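Local coordinates for alpha-(N-acetylaminomethylene)succinic acid hydrolase (Mesorhizobium loti, PDB 3KXP), which catalyses the last step of vitamin B6 breakdown, hydrolysing (E)-2-(acetamidomethylene)succinate to succinic semialdehyde, acetate, ammonia and carbon dioxide, at residues 122-127 with 146-151; 186-191 with 197-202; 89-94 with 303-308; 290-293 with 299-302. One frame throughout, in Å; residues are numbered along the deposited sequence.

Interaction 1: 122-127 with 146-151; sequences DDIAGL and RNSVTA
Ile124 and Ala151 bring their CA atoms to 6.8 Å where helical segments 122-127 and 146-151 cross at -68°, their axes 9.3 Å apart at closest approach. Ile124 carries this small, buried contact. Its CG1 arm is extended (chi2 -179°) and pushes CD1 against the second helix, 3.9 Å from Asn147 O and 4.0 Å from Asn147 CB. The shorter branch works beside it: Ile124 CG2 lies 4.1 Å from the methyl CB of Ala151, which CD1 reaches as well. The contact across the interface is made by Ile124 carbons, while the polar groups of the second helix have other partners. Asn147 OD1 takes a 2.7 Å hydrogen bond from Arg146 NH1, with the donor in the carbonyl plane and OD1 nearly in the guanidinium plane. Asn147 ND2 donates to Gln102 OE1, which leaves the amide held at both ends. Ser148 OG turns back to Gly144 O in its own helix. Ile124 and Ser148 both also touch Phe74 of strand 70-74, so the two helices meet over the central sheet. This is the packing of the alpha/beta hydrolase fold: helix 143-154 directly follows the probable nucleophile, Ser142, at the GxSxG nucleophile elbow.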
loop_
_atom_site.group_PDB
_atom_site.type_symbol
_atom_site.label_atom_id
_atom_site.label_comp_id
_atom_site.label_asym_id
_atom_site.label_seq_id
_atom_site.Cartn_x
_atom_site.Cartn_y
_atom_site.Cartn_z
ATOM N N ASP A 122 -6.625 -24.450 -2.927
ATOM C CA ASP A 122 -7.601 -24.974 -3.867
ATOM C C ASP A 122 -9.009 -24.780 -3.310
ATOM O O ASP A 122 -9.958 -24.575 -4.074
ATOM C CB ASP A 122 -7.342 -26.458 -4.163
ATOM C CG ASP A 122 -6.023 -26.692 -4.900
ATOM O OD1 ASP A 122 -5.554 -25.770 -5.605
ATOM O OD2 ASP A 122 -5.461 -27.801 -4.783
ATOM N N ASP A 123 -9.151 -24.836 -1.986
ATOM C CA ASP A 123 -10.464 -24.630 -1.374
ATOM C C ASP A 123 -10.983 -23.245 -1.717
ATOM O O ASP A 123 -12.171 -23.066 -1.967
ATOM C CB ASP A 123 -10.397 -24.751 0.149
ATOM C CG ASP A 123 -10.387 -26.183 0.625
ATOM O OD1 ASP A 123 -10.113 -26.395 1.824
ATOM O OD2 ASP A 123 -10.655 -27.093 -0.187
ATOM N N ILE A 124 -10.081 -22.267 -1.719
ATOM C CA ILE A 124 -10.438 -20.880 -2.013
ATOM C C ILE A 124 -10.896 -20.710 -3.460
ATOM O O ILE A 124 -11.903 -20.061 -3.724
ATOM C CB ILE A 124 -9.241 -19.930 -1.710
ATOM C CG1 ILE A 124 -8.897 -20.027 -0.219
ATOM C CG2 ILE A 124 -9.581 -18.486 -2.101
ATOM C CD1 ILE A 124 -7.757 -19.145 0.229
ATOM N N ALA A 125 -10.153 -21.292 -4.392
ATOM C CA ALA A 125 -10.517 -21.215 -5.802
ATOM C C ALA A 125 -11.894 -21.854 -5.978
ATOM O O ALA A 125 -12.790 -21.276 -6.599
ATOM C CB ALA A 125 -9.492 -21.954 -6.640
ATOM N N GLY A 126 -12.055 -23.052 -5.416
ATOM C CA GLY A 126 -13.322 -23.748 -5.514
ATOM C C GLY A 126 -14.478 -22.894 -5.032
ATOM O O GLY A 126 -15.516 -22.820 -5.680
ATOM N N LEU A 127 -14.288 -22.231 -3.897
ATOM C CA LEU A 127 -15.321 -21.391 -3.303
ATOM C C LEU A 127 -15.615 -20.147 -4.148
ATOM O O LEU A 127 -16.769 -19.732 -4.287
ATOM C CB LEU A 127 -14.893 -21.010 -1.881
ATOM C CG LEU A 127 -15.849 -20.289 -0.930
ATOM C CD1 LEU A 127 -15.911 -18.841 -1.310
ATOM C CD2 LEU A 127 -17.226 -20.930 -0.955
ATOM N N ARG A 146 -1.480 -16.752 4.573
ATOM C CA ARG A 146 -0.636 -17.665 3.815
ATOM C C ARG A 146 -1.469 -18.328 2.710
ATOM O O ARG A 146 -1.032 -18.437 1.570
ATOM C CB ARG A 146 -0.041 -18.719 4.751
ATOM C CG ARG A 146 0.766 -19.785 4.042
ATOM C CD ARG A 146 -0.114 -20.961 3.655
ATOM N NE ARG A 146 0.515 -22.179 4.126
ATOM C CZ ARG A 146 -0.133 -23.241 4.583
ATOM N NH1 ARG A 146 -1.458 -23.256 4.637
ATOM N NH2 ARG A 146 0.563 -24.281 5.015
ATOM N N ASN A 147 -2.683 -18.747 3.055
ATOM C CA ASN A 147 -3.560 -19.384 2.092
ATOM C C ASN A 147 -3.949 -18.445 0.960
ATOM O O ASN A 147 -3.907 -18.834 -0.209
ATOM C CB ASN A 147 -4.825 -19.915 2.778
ATOM C CG ASN A 147 -4.530 -21.057 3.736
ATOM O OD1 ASN A 147 -3.475 -21.685 3.650
ATOM N ND2 ASN A 147 -5.464 -21.341 4.644
ATOM N N SER A 148 -4.322 -17.212 1.296
ATOM C CA SER A 148 -4.729 -16.254 0.276
ATOM C C SER A 148 -3.633 -15.916 -0.730
ATOM O O SER A 148 -3.890 -15.871 -1.931
ATOM C CB SER A 148 -5.240 -14.972 0.922
ATOM O OG SER A 148 -6.448 -15.210 1.613
ATOM N N VAL A 149 -2.414 -15.680 -0.258
ATOM C CA VAL A 149 -1.328 -15.347 -1.172
ATOM C C VAL A 149 -1.006 -16.541 -2.077
ATOM O O VAL A 149 -0.691 -16.360 -3.256
ATOM C CB VAL A 149 -0.071 -14.902 -0.405
ATOM C CG1 VAL A 149 1.059 -14.580 -1.383
ATOM C CG2 VAL A 149 -0.399 -13.676 0.451
ATOM N N THR A 150 -1.094 -17.756 -1.533
ATOM C CA THR A 150 -0.839 -18.959 -2.328
ATOM C C THR A 150 -1.924 -19.058 -3.409
ATOM O O THR A 150 -1.639 -19.341 -4.570
ATOM C CB THR A 150 -0.876 -20.234 -1.456
ATOM O OG1 THR A 150 0.134 -20.152 -0.444
ATOM C CG2 THR A 150 -0.618 -21.478 -2.307
ATOM N N ALA A 151 -3.165 -18.792 -3.018
ATOM C CA ALA A 151 -4.293 -18.841 -3.938
ATOM C C ALA A 151 -4.148 -17.814 -5.063
ATOM O O ALA A 151 -4.327 -18.139 -6.237
ATOM C CB ALA A 151 -5.597 -18.598 -3.176
#

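Interaction 2: 186-191 with 197-202; sequences GSQLFE and EAYLAG
Gln188 NE2 donates a hydrogen bond to Ala185 O and at the same time sits over one face of the Tyr199 ring, 4.0 Å above its plane and displaced toward the rim. The amide and ring planes are 57° apart, so the amide does not lie flat on the ring. Gln188 also serves the other aromatic of the group, its CG resting over a face of Phe190. With CG of Tyr199 anti to the backbone N (chi1 163°), the phenol leaves helix 193-203 and runs along the loop. Its near end meets Phe190: Tyr199 CB is 3.5 Å from Phe190 CE2, and Tyr199 CD2 is 3.6 Å from Phe190 CZ. The two rings meet obliquely, centroids 5.3 Å apart. These segments lie in the insertion between strands 159-165 and 258-263, the position of the cap in many alpha/beta hydrolases. Within it Phe190 pairs through its backbone with Leu227 of strand 226-229, and Leu200, on the same helix as Tyr199, packs on helix 209-218. A leucine in place of Tyr199 would probably leave Gly186 without its neighbour and give Gln188 and Phe190 a smaller surface, opening a gap between loop and helix. At the far end of the phenol, Tyr199 CZ approaches Gly186 CA to 3.6 Å. Tyr199 OH comes within 3.2 Å of Gly186 N, but the angle is too poor for a hydrogen bond. The close approach of the hydroxyl leaves little room beside the Gly186 CA.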
loop_
_atom_site.group_PDB
_atom_site.type_symbol
_atom_site.label_atom_id
_atom_site.label_comp_id
_atom_site.label_asym_id
_atom_site.label_seq_id
_atom_site.Cartn_x
_atom_site.Cartn_y
_atom_site.Cartn_z
ATOM N N GLY A 186 -5.673 -25.824 23.336
ATOM C CA GLY A 186 -7.090 -25.599 23.540
ATOM C C GLY A 186 -7.916 -26.865 23.443
ATOM O O GLY A 186 -9.097 -26.862 23.793
ATOM N N SER A 187 -7.308 -27.951 22.969
ATOM C CA SER A 187 -8.026 -29.213 22.842
ATOM C C SER A 187 -8.217 -29.844 24.216
ATOM O O SER A 187 -7.452 -30.717 24.621
ATOM C CB SER A 187 -7.262 -30.171 21.930
ATOM O OG SER A 187 -8.022 -31.343 21.697
ATOM N N GLN A 188 -9.244 -29.387 24.925
ATOM C CA GLN A 188 -9.556 -29.877 26.267
ATOM C C GLN A 188 -11.045 -29.656 26.545
ATOM O O GLN A 188 -11.735 -28.978 25.783
ATOM C CB GLN A 188 -8.732 -29.112 27.309
ATOM C CG GLN A 188 -9.004 -27.609 27.296
ATOM C CD GLN A 188 -8.140 -26.824 28.272
ATOM O OE1 GLN A 188 -8.348 -26.866 29.489
ATOM N NE2 GLN A 188 -7.158 -26.104 27.738
ATOM N N LEU A 189 -11.531 -30.216 27.648
ATOM C CA LEU A 189 -12.933 -30.081 28.024
ATOM C C LEU A 189 -13.138 -28.903 28.975
ATOM O O LEU A 189 -12.729 -28.965 30.130
ATOM C CB LEU A 189 -13.412 -31.370 28.694
ATOM C CG LEU A 189 -14.834 -31.405 29.266
ATOM C CD1 LEU A 189 -15.857 -31.240 28.144
ATOM C CD2 LEU A 189 -15.045 -32.725 29.999
ATOM N N PHE A 190 -13.760 -27.832 28.490
ATOM C CA PHE A 190 -14.016 -26.674 29.333
ATOM C C PHE A 190 -15.342 -26.860 30.062
ATOM O O PHE A 190 -16.304 -27.383 29.500
ATOM C CB PHE A 190 -14.050 -25.390 28.502
ATOM C CG PHE A 190 -12.753 -25.082 27.819
ATOM C CD1 PHE A 190 -12.541 -25.457 26.493
ATOM C CD2 PHE A 190 -11.721 -24.466 28.515
ATOM C CE1 PHE A 190 -11.320 -25.224 25.870
ATOM C CE2 PHE A 190 -10.491 -24.228 27.901
ATOM C CZ PHE A 190 -10.293 -24.610 26.574
ATOM N N GLU A 191 -15.378 -26.432 31.316
ATOM C CA GLU A 191 -16.565 -26.558 32.156
ATOM C C GLU A 191 -17.743 -25.709 31.677
ATOM O O GLU A 191 -18.894 -26.156 31.692
ATOM C CB GLU A 191 -16.186 -26.186 33.590
ATOM C CG GLU A 191 -17.344 -25.873 34.505
ATOM C CD GLU A 191 -16.879 -25.574 35.917
ATOM O OE1 GLU A 191 -15.943 -24.754 36.074
ATOM O OE2 GLU A 191 -17.451 -26.155 36.866
ATOM N N GLU A 197 -13.247 -18.432 28.212
ATOM C CA GLU A 197 -12.734 -17.070 28.139
ATOM C C GLU A 197 -11.476 -16.911 28.986
ATOM O O GLU A 197 -10.521 -16.256 28.567
ATOM C CB GLU A 197 -13.796 -16.086 28.598
ATOM C CG GLU A 197 -15.004 -16.065 27.703
ATOM C CD GLU A 197 -16.105 -15.209 28.267
ATOM O OE1 GLU A 197 -16.599 -15.529 29.370
ATOM O OE2 GLU A 197 -16.473 -14.213 27.614
ATOM N N ALA A 198 -11.478 -17.507 30.177
ATOM C CA ALA A 198 -10.309 -17.441 31.047
ATOM C C ALA A 198 -9.138 -18.031 30.275
ATOM O O ALA A 198 -8.061 -17.440 30.207
ATOM C CB ALA A 198 -10.543 -18.235 32.315
ATOM N N TYR A 199 -9.357 -19.201 29.687
ATOM C CA TYR A 199 -8.322 -19.859 28.910
ATOM C C TYR A 199 -7.832 -18.970 27.764
ATOM O O TYR A 199 -6.630 -18.777 27.585
ATOM C CB TYR A 199 -8.836 -21.173 28.322
ATOM C CG TYR A 199 -7.951 -21.676 27.206
ATOM C CD1 TYR A 199 -6.642 -22.093 27.460
ATOM C CD2 TYR A 199 -8.391 -21.653 25.882
ATOM C CE1 TYR A 199 -5.791 -22.470 26.418
ATOM C CE2 TYR A 199 -7.550 -22.024 24.837
ATOM C CZ TYR A 199 -6.255 -22.428 25.109
ATOM O OH TYR A 199 -5.422 -22.766 24.068
ATOM N N LEU A 200 -8.770 -18.437 26.987
ATOM C CA LEU A 200 -8.419 -17.592 25.858
ATOM C C LEU A 200 -7.711 -16.310 26.284
ATOM O O LEU A 200 -6.649 -15.997 25.766
ATOM C CB LEU A 200 -9.673 -17.283 25.023
ATOM C CG LEU A 200 -10.289 -18.498 24.299
ATOM C CD1 LEU A 200 -11.656 -18.137 23.738
ATOM C CD2 LEU A 200 -9.358 -18.979 23.184
ATOM N N ALA A 201 -8.283 -15.577 27.230
ATOM C CA ALA A 201 -7.660 -14.341 27.704
ATOM C C ALA A 201 -6.202 -14.600 28.096
ATOM O O ALA A 201 -5.333 -13.756 27.874
ATOM C CB ALA A 201 -8.430 -13.784 28.900
ATOM N N GLY A 202 -5.948 -15.773 28.673
ATOM C CA GLY A 202 -4.605 -16.129 29.092
ATOM C C GLY A 202 -3.680 -16.495 27.944
ATOM O O GLY A 202 -2.479 -16.220 28.000
#

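Interaction 3: 89-94 with 303-308; sequences IRLSDR and ITLKAI
Arg90 lays its side chain across Leu305 at about a right angle, touching it nearly all the way out. Its CB begins 4.1 Å from Leu305 CD2 and scarcely farther from CD1. CG, set beside the backbone N and anti to the carbonyl carbon, keeps the same distance from CD2. The chain then bends at chi2 (-82°), which carries CD to 3.9 Å from Leu305 CD2 and leads the guanidinium past that methyl, with CZ also 3.9 Å from CD2. NH1 is modelled too close to CD2 to be trusted in detail. The charge is met at the tip, where Arg90 NH2 forms a salt bridge with Glu302 OE2, one turn before Leu305 on the same helix. The other methyl of Leu305, CD1, also near Arg90 CB, packs 4.2 Å from CG of the buried Leu91. Leu305 thus packs at once against an exposed arginine and a buried leucine. An alanine in its place would probably open a gap beside Leu91 and leave the aliphatic part of Arg90 without its support. Arg94 adds a second charged tie to the helix, to Asp313. Helix 301-313 lies against the sheet beside helix 85-89: Leu305 and Ile308 also pack on Leu87, Ile303 and Ala307 rest on Val289 and Val287 of strand 286-289, outermost in the sheet of this chain, and Lys306 touches Thr255 of the second subunit.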
loop_
_atom_site.group_PDB
_atom_site.type_symbol
_atom_site.label_atom_id
_atom_site.label_comp_id
_atom_site.label_asym_id
_atom_site.label_seq_id
_atom_site.Cartn_x
_atom_site.Cartn_y
_atom_site.Cartn_z
ATOM N N ILE A 89 -19.023 -5.863 9.157
ATOM C CA ILE A 89 -20.162 -4.968 9.245
ATOM C C ILE A 89 -19.774 -3.606 8.679
ATOM O O ILE A 89 -20.597 -2.917 8.082
ATOM C CB ILE A 89 -20.635 -4.803 10.703
ATOM C CG1 ILE A 89 -21.181 -6.131 11.224
ATOM C CG2 ILE A 89 -21.715 -3.743 10.785
ATOM C CD1 ILE A 89 -21.726 -6.070 12.639
ATOM N N ARG A 90 -18.504 -3.249 8.853
ATOM C CA ARG A 90 -17.957 -1.973 8.392
ATOM C C ARG A 90 -17.771 -1.870 6.882
ATOM O O ARG A 90 -17.639 -0.772 6.348
ATOM C CB ARG A 90 -16.605 -1.721 9.060
ATOM C CG ARG A 90 -16.660 -1.388 10.539
ATOM C CD ARG A 90 -16.968 0.083 10.751
ATOM N NE ARG A 90 -16.715 0.491 12.127
ATOM C CZ ARG A 90 -15.546 0.353 12.745
ATOM N NH1 ARG A 90 -14.513 -0.187 12.114
ATOM N NH2 ARG A 90 -15.407 0.755 14.000
ATOM N N LEU A 91 -17.749 -3.003 6.193
ATOM C CA LEU A 91 -17.543 -2.988 4.750
ATOM C C LEU A 91 -18.711 -3.569 3.969
ATOM O O LEU A 91 -18.671 -3.610 2.739
ATOM C CB LEU A 91 -16.267 -3.768 4.407
ATOM C CG LEU A 91 -14.946 -3.205 4.942
ATOM C CD1 LEU A 91 -13.876 -4.289 4.969
ATOM C CD2 LEU A 91 -14.517 -2.035 4.087
ATOM N N SER A 92 -19.743 -4.003 4.691
ATOM C CA SER A 92 -20.937 -4.624 4.107
ATOM C C SER A 92 -21.761 -3.780 3.143
ATOM O O SER A 92 -22.332 -4.306 2.186
ATOM C CB SER A 92 -21.855 -5.131 5.218
ATOM O OG SER A 92 -21.277 -6.242 5.873
ATOM N N ASP A 93 -21.836 -2.480 3.401
ATOM C CA ASP A 93 -22.598 -1.598 2.536
ATOM C C ASP A 93 -22.000 -1.448 1.137
ATOM O O ASP A 93 -22.709 -1.086 0.203
ATOM C CB ASP A 93 -22.749 -0.221 3.192
ATOM C CG ASP A 93 -21.549 0.161 4.047
ATOM O OD1 ASP A 93 -20.420 0.260 3.514
ATOM O OD2 ASP A 93 -21.742 0.366 5.267
ATOM N N ARG A 94 -20.712 -1.758 0.985
ATOM C CA ARG A 94 -20.030 -1.619 -0.307
ATOM C C ARG A 94 -19.551 -2.940 -0.903
ATOM O O ARG A 94 -19.285 -3.020 -2.104
ATOM C CB ARG A 94 -18.820 -0.692 -0.162
ATOM C CG ARG A 94 -19.113 0.652 0.493
ATOM C CD ARG A 94 -17.847 1.210 1.134
ATOM N NE ARG A 94 -16.736 1.184 0.189
ATOM C CZ ARG A 94 -15.455 1.297 0.519
ATOM N NH1 ARG A 94 -15.087 1.449 1.783
ATOM N NH2 ARG A 94 -14.539 1.236 -0.429
ATOM N N ILE A 303 -7.146 0.842 12.938
ATOM C CA ILE A 303 -6.018 0.979 12.024
ATOM C C ILE A 303 -6.068 -0.084 10.924
ATOM O O ILE A 303 -5.719 0.187 9.775
ATOM C CB ILE A 303 -4.688 0.884 12.785
ATOM C CG1 ILE A 303 -4.652 1.953 13.882
ATOM C CG2 ILE A 303 -3.518 1.079 11.826
ATOM C CD1 ILE A 303 -3.436 1.843 14.795
ATOM N N THR A 304 -6.524 -1.284 11.279
ATOM C CA THR A 304 -6.638 -2.385 10.327
ATOM C C THR A 304 -7.641 -1.992 9.247
ATOM O O THR A 304 -7.397 -2.163 8.047
ATOM C CB THR A 304 -7.137 -3.684 11.019
ATOM O OG1 THR A 304 -6.171 -4.120 11.986
ATOM C CG2 THR A 304 -7.348 -4.786 9.997
ATOM N N LEU A 305 -8.777 -1.465 9.685
ATOM C CA LEU A 305 -9.825 -1.047 8.764
ATOM C C LEU A 305 -9.315 0.031 7.813
ATOM O O LEU A 305 -9.454 -0.095 6.598
ATOM C CB LEU A 305 -11.028 -0.516 9.542
ATOM C CG LEU A 305 -12.160 0.055 8.690
ATOM C CD1 LEU A 305 -12.699 -1.024 7.753
ATOM C CD2 LEU A 305 -13.252 0.593 9.603
ATOM N N LYS A 306 -8.724 1.086 8.369
ATOM C CA LYS A 306 -8.198 2.185 7.562
ATOM C C LYS A 306 -7.145 1.713 6.547
ATOM O O LYS A 306 -7.063 2.221 5.431
ATOM C CB LYS A 306 -7.594 3.257 8.469
ATOM C CG LYS A 306 -8.259 4.617 8.360
ATOM C CD LYS A 306 -8.233 5.149 6.929
ATOM C CE LYS A 306 -8.826 6.549 6.836
ATOM N NZ LYS A 306 -8.787 7.088 5.443
ATOM N N ALA A 307 -6.337 0.740 6.948
ATOM C CA ALA A 307 -5.302 0.209 6.079
ATOM C C ALA A 307 -5.942 -0.521 4.914
ATOM O O ALA A 307 -5.440 -0.470 3.794
ATOM C CB ALA A 307 -4.410 -0.732 6.852
ATOM N N ILE A 308 -7.049 -1.208 5.175
ATOM C CA ILE A 308 -7.740 -1.937 4.116
ATOM C C ILE A 308 -8.444 -0.975 3.155
ATOM O O ILE A 308 -8.386 -1.149 1.935
ATOM C CB ILE A 308 -8.770 -2.923 4.695
ATOM C CG1 ILE A 308 -8.042 -4.041 5.444
ATOM C CG2 ILE A 308 -9.624 -3.497 3.577
ATOM C CD1 ILE A 308 -8.956 -4.997 6.171
#

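Interaction 4: 290-293 with 299-302; sequences PGAD and VSPE
Ala292 and Ser300 make the close part of this contact, the methyl CB of Ala292 lying 3.3 Å from Ser300 OG. Both residues are buried. Although Ser300 stands at the N-cap position of helix 301-313, its side chain makes no capping bond, and the hydroxyl points at the alanine methyl, OG being anti to its own carbonyl carbon (chi1 -53°). Beside this pair the branches of Val299 divide the work. CG2 meets Asp293 OD2 at 3.6 Å, the two side chains crossing at about a right angle, whereas CG1 lies 4.0 Å from Gly291 O. The Asp293 carboxylate has polar partners outside the contact: OD1 accepts from Asn206 ND2, and OD2, although it touches the valine, accepts from Tyr295 N; these bonds would fix its rotation. The outer side is looser. Gly291 is exposed and turns the chain with a positive phi of 77°, and Pro290 O stays 4.1 Å from Ser300 OG. Pro290 instead packs against Pro282 of the second subunit. The loop shaped here carries His294, the probable active-site histidine. The loop after the last strand is where alpha/beta hydrolases usually carry the histidine of the catalytic triad, here probably completed by Ser142 and Asp166.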
loop_
_atom_site.group_PDB
_atom_site.type_symbol
_atom_site.label_atom_id
_atom_site.label_comp_id
_atom_site.label_asym_id
_atom_site.label_seq_id
_atom_site.Cartn_x
_atom_site.Cartn_y
_atom_site.Cartn_z
ATOM N N PRO A 290 1.301 -0.234 14.924
ATOM C CA PRO A 290 1.855 0.030 16.256
ATOM C C PRO A 290 0.925 -0.489 17.344
ATOM O O PRO A 290 -0.298 -0.412 17.220
ATOM C CB PRO A 290 1.970 1.556 16.290
ATOM C CG PRO A 290 2.048 1.942 14.833
ATOM C CD PRO A 290 1.042 1.026 14.208
ATOM N N GLY A 291 1.513 -1.014 18.410
ATOM C CA GLY A 291 0.727 -1.536 19.513
ATOM C C GLY A 291 0.102 -2.903 19.270
ATOM O O GLY A 291 -0.498 -3.473 20.183
ATOM N N ALA A 292 0.240 -3.433 18.055
ATOM C CA ALA A 292 -0.335 -4.734 17.719
ATOM C C ALA A 292 0.681 -5.871 17.680
ATOM O O ALA A 292 1.812 -5.696 17.215
ATOM C CB ALA A 292 -1.053 -4.650 16.373
ATOM N N ASP A 293 0.276 -7.037 18.175
ATOM C CA ASP A 293 1.141 -8.210 18.143
ATOM C C ASP A 293 0.659 -9.035 16.943
ATOM O O ASP A 293 0.151 -8.468 15.972
ATOM C CB ASP A 293 1.062 -9.017 19.455
ATOM C CG ASP A 293 -0.340 -9.545 19.748
ATOM O OD1 ASP A 293 -0.495 -10.311 20.728
ATOM O OD2 ASP A 293 -1.286 -9.197 19.007
ATOM N N VAL A 299 -6.650 -6.865 17.712
ATOM C CA VAL A 299 -6.050 -5.924 18.646
ATOM C C VAL A 299 -6.093 -4.468 18.170
ATOM O O VAL A 299 -6.173 -3.556 18.984
ATOM C CB VAL A 299 -4.578 -6.329 18.965
ATOM C CG1 VAL A 299 -3.977 -5.373 19.986
ATOM C CG2 VAL A 299 -4.529 -7.766 19.501
ATOM N N SER A 300 -6.056 -4.249 16.857
ATOM C CA SER A 300 -6.088 -2.893 16.300
ATOM C C SER A 300 -7.119 -2.798 15.181
ATOM O O SER A 300 -6.769 -2.576 14.019
ATOM C CB SER A 300 -4.713 -2.511 15.738
ATOM O OG SER A 300 -3.688 -2.708 16.694
ATOM N N PRO A 301 -8.408 -2.952 15.519
ATOM C CA PRO A 301 -9.496 -2.891 14.537
ATOM C C PRO A 301 -9.594 -1.630 13.675
ATOM O O PRO A 301 -9.856 -1.722 12.472
ATOM C CB PRO A 301 -10.749 -3.110 15.393
ATOM C CG PRO A 301 -10.348 -2.549 16.732
ATOM C CD PRO A 301 -8.941 -3.074 16.888
ATOM N N GLU A 302 -9.393 -0.459 14.276
ATOM C CA GLU A 302 -9.493 0.792 13.528
ATOM C C GLU A 302 -8.393 0.947 12.496
ATOM O O GLU A 302 -8.670 1.160 11.312
ATOM C CB GLU A 302 -9.471 1.996 14.470
ATOM C CG GLU A 302 -10.629 2.033 15.453
ATOM C CD GLU A 302 -11.977 1.893 14.772
ATOM O OE1 GLU A 302 -12.242 2.634 13.800
ATOM O OE2 GLU A 302 -12.777 1.039 15.212
#

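From the N terminus, interaction 3 opens first, at 89-94, and closes last, at 303-308, bringing the loop before strand 96-100 onto the C-terminal helix. The other three nest inside that long loop, one after another in series, and none cross. Interaction 1 joins two helices packed over the central sheet. Interaction 2 closes a short loop within the cap, on the opposite side of the chain's centre from interaction 1, their centres about 30 Å apart. Interaction 4 folds the loop after strand 286-289 onto the start of helix 301-313. That helix also serves interaction 3, and the two touch through the salt bridge of Arg90 with Glu302.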